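Local structure of metal-dependent hydrolase (Lactobacillus plantarum, 2F6K) at residues 138-141 with 142-146; 167-171 with 172-176; 247-250 with 251-254. The protein probably catalyses the metal-dependent, non-oxidative decarboxylation of 2-amino-3-carboxymuconate semialdehyde, as an amidohydrolase-superfamily enzyme that carries manganese. One frame throughout, in Å; residues are numbered along the deposited sequence.

Interaction 1. Residues 138-141 with 142-146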
loop_
_atom_site.group_PDB
_atom_site.type_symbol
_atom_site.label_atom_id
_atom_site.label_comp_id
_atom_site.label_asym_id
_atom_site.label_seq_id
_atom_site.Cartn_x
_atom_site.Cartn_y
_atom_site.Cartn_z
ATOM N N GLU A 138 -17.020 -11.997 14.233
ATOM C CA GLU A 138 -18.256 -11.913 15.002
ATOM C C GLU A 138 -18.398 -13.003 16.055
ATOM O O GLU A 138 -18.685 -12.717 17.215
ATOM C CB GLU A 138 -19.480 -11.958 14.093
ATOM C CG GLU A 138 -19.657 -10.733 13.220
ATOM C CD GLU A 138 -21.049 -10.657 12.613
ATOM O OE1 GLU A 138 -21.604 -11.726 12.249
ATOM O OE2 GLU A 138 -21.576 -9.524 12.497
ATOM N N ARG A 139 -18.206 -14.255 15.660
ATOM C CA ARG A 139 -18.347 -15.348 16.614
ATOM C C ARG A 139 -17.430 -15.168 17.817
ATOM O O ARG A 139 -17.754 -15.610 18.924
ATOM C CB ARG A 139 -18.093 -16.691 15.922
ATOM C CG ARG A 139 -19.126 -16.984 14.834
ATOM C CD ARG A 139 -18.937 -18.346 14.198
ATOM N NE ARG A 139 -19.909 -18.583 13.131
ATOM C CZ ARG A 139 -19.829 -18.070 11.903
ATOM N NH1 ARG A 139 -18.817 -17.285 11.562
ATOM N NH2 ARG A 139 -20.771 -18.344 11.009
ATOM N N VAL A 140 -16.297 -14.501 17.607
ATOM C CA VAL A 140 -15.358 -14.261 18.699
ATOM C C VAL A 140 -15.957 -13.231 19.647
ATOM O O VAL A 140 -15.848 -13.364 20.864
ATOM C CB VAL A 140 -13.989 -13.733 18.192
ATOM C CG1 VAL A 140 -13.071 -13.445 19.376
ATOM C CG2 VAL A 140 -13.339 -14.757 17.281
ATOM N N TYR A 141 -16.590 -12.205 19.088
ATOM C CA TYR A 141 -17.214 -11.168 19.908
ATOM C C TYR A 141 -18.345 -11.765 20.749
ATOM O O TYR A 141 -18.460 -11.481 21.943
ATOM C CB TYR A 141 -17.773 -10.036 19.032
ATOM C CG TYR A 141 -16.799 -9.497 18.016
ATOM C CD1 TYR A 141 -15.431 -9.428 18.298
ATOM C CD2 TYR A 141 -17.240 -9.037 16.781
ATOM C CE1 TYR A 141 -14.527 -8.919 17.374
ATOM C CE2 TYR A 141 -16.343 -8.520 15.849
ATOM C CZ TYR A 141 -14.988 -8.468 16.153
ATOM O OH TYR A 141 -14.089 -7.976 15.236
ATOM N N GLN A 142 -19.170 -12.598 20.123
ATOM C CA GLN A 142 -20.287 -13.226 20.820
ATOM C C GLN A 142 -19.814 -14.015 22.035
ATOM O O GLN A 142 -20.393 -13.907 23.110
ATOM C CB GLN A 142 -21.053 -14.132 19.862
ATOM C CG GLN A 142 -21.529 -13.405 18.626
ATOM C CD GLN A 142 -22.176 -14.332 17.619
ATOM O OE1 GLN A 142 -21.754 -15.477 17.447
ATOM N NE2 GLN A 142 -23.195 -13.836 16.932
ATOM N N GLU A 143 -18.760 -14.803 21.867
ATOM C CA GLU A 143 -18.229 -15.585 22.978
ATOM C C GLU A 143 -17.698 -14.683 24.086
ATOM O O GLU A 143 -17.750 -15.039 25.263
ATOM C CB GLU A 143 -17.104 -16.502 22.499
ATOM C CG GLU A 143 -17.560 -17.695 21.662
ATOM C CD GLU A 143 -18.541 -18.603 22.399
ATOM O OE1 GLU A 143 -18.505 -18.646 23.650
ATOM O OE2 GLU A 143 -19.340 -19.285 21.725
ATOM N N LEU A 144 -17.184 -13.517 23.701
ATOM C CA LEU A 144 -16.635 -12.571 24.661
ATOM C C LEU A 144 -17.734 -11.797 25.363
ATOM O O LEU A 144 -17.645 -11.532 26.559
ATOM C CB LEU A 144 -15.673 -11.599 23.962
ATOM C CG LEU A 144 -14.277 -12.144 23.634
ATOM C CD1 LEU A 144 -13.565 -11.239 22.635
ATOM C CD2 LEU A 144 -13.477 -12.262 24.913
ATOM N N ASP A 145 -18.774 -11.434 24.624
ATOM C CA ASP A 145 -19.874 -10.683 25.217
ATOM C C ASP A 145 -20.663 -11.555 26.191
ATOM O O ASP A 145 -21.160 -11.081 27.210
ATOM C CB ASP A 145 -20.813 -10.150 24.135
ATOM C CG ASP A 145 -21.797 -9.121 24.675
ATOM O OD1 ASP A 145 -21.375 -7.996 25.015
ATOM O OD2 ASP A 145 -22.995 -9.440 24.770
ATOM N N ALA A 146 -20.773 -12.838 25.877
ATOM C CA ALA A 146 -21.511 -13.750 26.738
ATOM C C ALA A 146 -20.836 -13.884 28.102
ATOM O O ALA A 146 -21.475 -14.259 29.087
ATOM C CB ALA A 146 -21.635 -15.115 26.069
HETATM O O HOH W 1 -20.063 -17.851 19.173
#
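Four backbone bonds of the i to i+4 kind join E138-Y141 to Q142-D145 along one short helix. Q142 N donates to E138 O at 3.0 Å, meeting it almost end-on, and D145 N to Y141 O, at 2.7 Å, repeats that geometry; E143 N instead approaches R139 O from 34° off the carbonyl plane.

Among the apolar groups, V140 and L144 run alongside each other one turn apart, with CG1 of V140 4.0 Å from CD1 of L144. Both rest on helix 102-114, through A105 and V109.

The polar groups find partners in several directions. Q142 folds back along the helix: with CG beside its own backbone N (chi1 -56°) and the chain then extended, OE1 comes 3.5 Å from R139 CA and the side chain lies alongside that of R139, amide and guanidinium planes 74° apart. R139 spends its charge elsewhere, in a salt bridge to E102. E143 pairs with R147, and Y141 OH bonds to S134 O while its ring meets F132 and F192 edge-to-face. This is an amphipathic helix of a TIM-barrel fold, coming between parallel strands 120-124 and 150-154 along the chain.

Interaction 2. Residues 167-171 with 172-176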
loop_
_atom_site.group_PDB
_atom_site.type_symbol
_atom_site.label_atom_id
_atom_site.label_comp_id
_atom_site.label_asym_id
_atom_site.label_seq_id
_atom_site.Cartn_x
_atom_site.Cartn_y
_atom_site.Cartn_z
ATOM N N ILE A 167 10.362 8.400 7.189
ATOM C CA ILE A 167 11.268 7.272 6.997
ATOM C C ILE A 167 12.077 6.931 8.246
ATOM O O ILE A 167 12.780 7.779 8.798
ATOM C CB ILE A 167 12.248 7.532 5.826
ATOM C CG1 ILE A 167 11.474 7.558 4.503
ATOM C CG2 ILE A 167 13.337 6.452 5.797
ATOM C CD1 ILE A 167 12.353 7.772 3.267
ATOM N N ASP A 168 11.963 5.676 8.673
ATOM C CA ASP A 168 12.659 5.151 9.847
ATOM C C ASP A 168 12.129 5.620 11.197
ATOM O O ASP A 168 12.761 5.381 12.230
ATOM C CB ASP A 168 14.159 5.447 9.757
ATOM C CG ASP A 168 14.823 4.712 8.616
ATOM O OD1 ASP A 168 14.659 3.470 8.548
ATOM O OD2 ASP A 168 15.503 5.372 7.792
ATOM N N LEU A 169 10.980 6.288 11.202
ATOM C CA LEU A 169 10.399 6.742 12.466
ATOM C C LEU A 169 9.848 5.503 13.160
ATOM O O LEU A 169 9.004 4.806 12.595
ATOM C CB LEU A 169 9.255 7.726 12.222
ATOM C CG LEU A 169 8.601 8.239 13.504
ATOM C CD1 LEU A 169 9.565 9.188 14.198
ATOM C CD2 LEU A 169 7.282 8.936 13.182
ATOM N N PRO A 170 10.328 5.194 14.380
ATOM C CA PRO A 170 9.814 4.004 15.068
ATOM C C PRO A 170 8.279 3.978 15.063
ATOM O O PRO A 170 7.626 5.001 15.268
ATOM C CB PRO A 170 10.416 4.128 16.468
ATOM C CG PRO A 170 11.734 4.794 16.198
ATOM C CD PRO A 170 11.352 5.873 15.195
ATOM N N VAL A 171 7.725 2.796 14.804
ATOM C CA VAL A 171 6.283 2.591 14.731
ATOM C C VAL A 171 5.482 3.010 15.967
ATOM O O VAL A 171 4.401 3.587 15.843
ATOM C CB VAL A 171 5.967 1.110 14.417
ATOM C CG1 VAL A 171 4.460 0.879 14.403
ATOM C CG2 VAL A 171 6.583 0.733 13.078
ATOM N N PRO A 172 5.994 2.718 17.172
ATOM C CA PRO A 172 5.280 3.085 18.400
ATOM C C PRO A 172 5.067 4.589 18.623
ATOM O O PRO A 172 4.147 4.982 19.344
ATOM C CB PRO A 172 6.141 2.463 19.502
ATOM C CG PRO A 172 6.742 1.277 18.833
ATOM C CD PRO A 172 7.144 1.855 17.489
ATOM N N LEU A 173 5.910 5.417 18.010
ATOM C CA LEU A 173 5.815 6.865 18.171
ATOM C C LEU A 173 4.611 7.527 17.497
ATOM O O LEU A 173 4.039 8.456 18.048
ATOM C CB LEU A 173 7.103 7.531 17.686
ATOM C CG LEU A 173 8.398 7.150 18.416
ATOM C CD1 LEU A 173 9.544 7.983 17.861
ATOM C CD2 LEU A 173 8.258 7.391 19.908
ATOM N N LEU A 174 4.228 7.060 16.314
ATOM C CA LEU A 174 3.088 7.636 15.610
ATOM C C LEU A 174 2.169 6.545 15.042
ATOM O O LEU A 174 0.939 6.672 15.065
ATOM C CB LEU A 174 3.572 8.546 14.473
ATOM C CG LEU A 174 2.471 9.089 13.555
ATOM C CD1 LEU A 174 1.602 10.075 14.324
ATOM C CD2 LEU A 174 3.092 9.752 12.343
ATOM N N GLY A 175 2.776 5.473 14.537
ATOM C CA GLY A 175 2.009 4.380 13.966
ATOM C C GLY A 175 1.012 3.748 14.922
ATOM O O GLY A 175 -0.162 3.555 14.579
ATOM N N PHE A 176 1.466 3.413 16.123
ATOM C CA PHE A 176 0.575 2.804 17.098
ATOM C C PHE A 176 -0.673 3.661 17.311
ATOM O O PHE A 176 -1.794 3.154 17.294
ATOM C CB PHE A 176 1.300 2.604 18.427
ATOM C CG PHE A 176 2.128 1.349 18.492
ATOM C CD1 PHE A 176 2.218 0.493 17.398
ATOM C CD2 PHE A 176 2.812 1.018 19.662
ATOM C CE1 PHE A 176 2.977 -0.680 17.470
ATOM C CE2 PHE A 176 3.576 -0.152 19.745
ATOM C CZ PHE A 176 3.658 -1.002 18.652
#
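A first torsion of 177° places CG1 of V171 opposite its own backbone N and directs it at the ring of F176. The two side chains cross at about a right angle, and V171 CG1 lies 3.7 Å from F176 CE1. One face of the same ring receives CA of P172, 3.4 Å above the plane and offset toward the rim.

The leucines behave differently. L169, with chi1 at 180°, sends its two methyls to separate partners: CD1 to CD1 of L173, 3.9 Å away, and CD2 to CB of L174, whose side chain it crosses nearly perpendicularly. L173 also runs beside P170, its CD1 reaching the proline's CD. Y220 of the third subunit packs on L169, P170 and L173, which makes this cluster part of a subunit interface.

Backbone bonds join the loop to the first turn of helix 171-189. L173 N donates to P170 O at 3.3 Å, but from well above the carbonyl plane, 53° out of it, whereas F176 N reaches V171 O at 3.0 Å in an i to i+5 bond. P172 has no amide hydrogen to give, a restriction that the first turn of a helix tolerates; its carbonyl accepts from R216 of the third subunit.

Chemically, then, the contact is mostly apolar, with a few carbonyl bonds fixing the turn. F176 lies about 6 Å from the manganese, so the packing that holds its ring probably helps to shape the wall of the metal pocket.

Interaction 3. Residues 247-250 with 251-254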
loop_
_atom_site.group_PDB
_atom_site.type_symbol
_atom_site.label_atom_id
_atom_site.label_comp_id
_atom_site.label_asym_id
_atom_site.label_seq_id
_atom_site.Cartn_x
_atom_site.Cartn_y
_atom_site.Cartn_z
ATOM N N ARG A 247 -0.801 17.101 28.425
ATOM C CA ARG A 247 -1.920 17.358 27.532
ATOM C C ARG A 247 -2.926 16.240 27.272
ATOM O O ARG A 247 -4.127 16.437 27.451
ATOM C CB ARG A 247 -1.384 17.883 26.198
ATOM C CG ARG A 247 -0.947 19.352 26.236
ATOM C CD ARG A 247 -0.040 19.681 25.055
ATOM N NE ARG A 247 1.350 19.337 25.346
ATOM C CZ ARG A 247 2.163 20.106 26.065
ATOM N NH1 ARG A 247 1.715 21.255 26.546
ATOM N NH2 ARG A 247 3.407 19.725 26.324
ATOM N N GLN A 248 -2.441 15.075 26.855
ATOM C CA GLN A 248 -3.311 13.951 26.522
ATOM C C GLN A 248 -4.334 13.536 27.577
ATOM O O GLN A 248 -5.536 13.629 27.340
ATOM C CB GLN A 248 -2.477 12.733 26.136
ATOM C CG GLN A 248 -3.271 11.695 25.357
ATOM C CD GLN A 248 -2.494 10.420 25.124
ATOM O OE1 GLN A 248 -2.813 9.645 24.225
ATOM N NE2 GLN A 248 -1.470 10.193 25.939
ATOM N N LEU A 249 -3.869 13.067 28.731
ATOM C CA LEU A 249 -4.786 12.637 29.782
ATOM C C LEU A 249 -5.834 13.689 30.141
ATOM O O LEU A 249 -7.020 13.373 30.228
ATOM C CB LEU A 249 -4.018 12.211 31.031
ATOM C CG LEU A 249 -4.899 11.754 32.199
ATOM C CD1 LEU A 249 -6.016 10.846 31.701
ATOM C CD2 LEU A 249 -4.035 11.055 33.229
ATOM N N PRO A 250 -5.415 14.951 30.363
ATOM C CA PRO A 250 -6.383 16.004 30.704
ATOM C C PRO A 250 -7.505 16.140 29.658
ATOM O O PRO A 250 -8.668 16.355 30.012
ATOM C CB PRO A 250 -5.512 17.255 30.787
ATOM C CG PRO A 250 -4.232 16.703 31.359
ATOM C CD PRO A 250 -4.033 15.446 30.517
ATOM N N THR A 251 -7.160 16.015 28.377
ATOM C CA THR A 251 -8.171 16.123 27.335
ATOM C C THR A 251 -9.143 14.942 27.447
ATOM O O THR A 251 -10.365 15.121 27.422
ATOM C CB THR A 251 -7.536 16.137 25.923
ATOM O OG1 THR A 251 -6.734 17.315 25.765
ATOM C CG2 THR A 251 -8.618 16.139 24.853
ATOM N N LEU A 252 -8.584 13.745 27.598
ATOM C CA LEU A 252 -9.363 12.519 27.712
ATOM C C LEU A 252 -10.364 12.531 28.867
ATOM O O LEU A 252 -11.430 11.919 28.779
ATOM C CB LEU A 252 -8.422 11.322 27.883
ATOM C CG LEU A 252 -9.104 9.982 28.190
ATOM C CD1 LEU A 252 -9.851 9.491 26.961
ATOM C CD2 LEU A 252 -8.066 8.960 28.624
HETATM N N MSE A 253 -10.026 13.227 29.947
HETATM C CA MSE A 253 -10.901 13.268 31.111
HETATM C C MSE A 253 -12.174 14.080 30.913
HETATM O O MSE A 253 -13.094 14.007 31.730
HETATM C CB MSE A 253 -10.122 13.754 32.336
HETATM C CG MSE A 253 -8.986 12.801 32.701
HETATM SE SE MSE A 253 -7.961 13.273 34.268
HETATM C CE MSE A 253 -7.371 15.008 33.684
ATOM N N SER A 254 -12.238 14.844 29.830
ATOM C CA SER A 254 -13.444 15.608 29.553
ATOM C C SER A 254 -14.393 14.725 28.729
ATOM O O SER A 254 -15.520 15.124 28.422
ATOM C CB SER A 254 -13.109 16.875 28.764
ATOM O OG SER A 254 -12.751 16.560 27.430
#
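M253, a selenomethionine, folds back over L249 and P250, about one turn earlier in the chain. Its CB lies 3.8 Å from the carbonyl oxygens of both residues. CG, turned beside the backbone N (chi1 -63°), comes nearer still to L249 O and meets L249 CD1 at 3.7 Å. The selenium then rests against CG and CD1 of L249, 4.0 Å from each, the two side chains crossing at a slant. A bend at chi3 (-58°) carries the terminal CE back over P250, 3.3 Å from P250 CA. Helix 248-252 is the helical part of a beta-alpha-beta crossover between parallel strands 237-239 and 261-262, and both L252 and M253 pack on L261 of the second strand. Backbone bonds from T251, L252 and M253 to R247, Q248 and L249 hold the turn. R247 O has two donors, T251 N and T251 OG1, each at 3.2 Å, the hydroxyl coming from above the carbonyl plane. With a valine in place of T251 the hydroxyl is gone, and R247 O would probably be held less firmly, by the amide of the turn without its second donor. At the end of the segment, S254 OG donates to T251 O in the carbonyl plane and also meets R247 of the third subunit.

The three contacts follow one another along the chain within one TIM-barrel domain, a worked case of local helical contacts spread round one fold. Interaction 1 lies on helix 138-145, interaction 2 starts helix 171-189, and interaction 3 is centred on helix 248-252. Strand 150-154 separates the first two along the chain, and strands 200-203 and 237-239 come between the last two. Interactions 1 and 2 sit on opposite sides of the chain's centre, their own centres 32 Å apart. Interactions 2 and 3 are closer, with nearest atoms about 9 Å apart, and both touch the third subunit, whereas interaction 1 reaches the second. All three contacts thus lie where helices of the barrel also meet a neighbouring subunit.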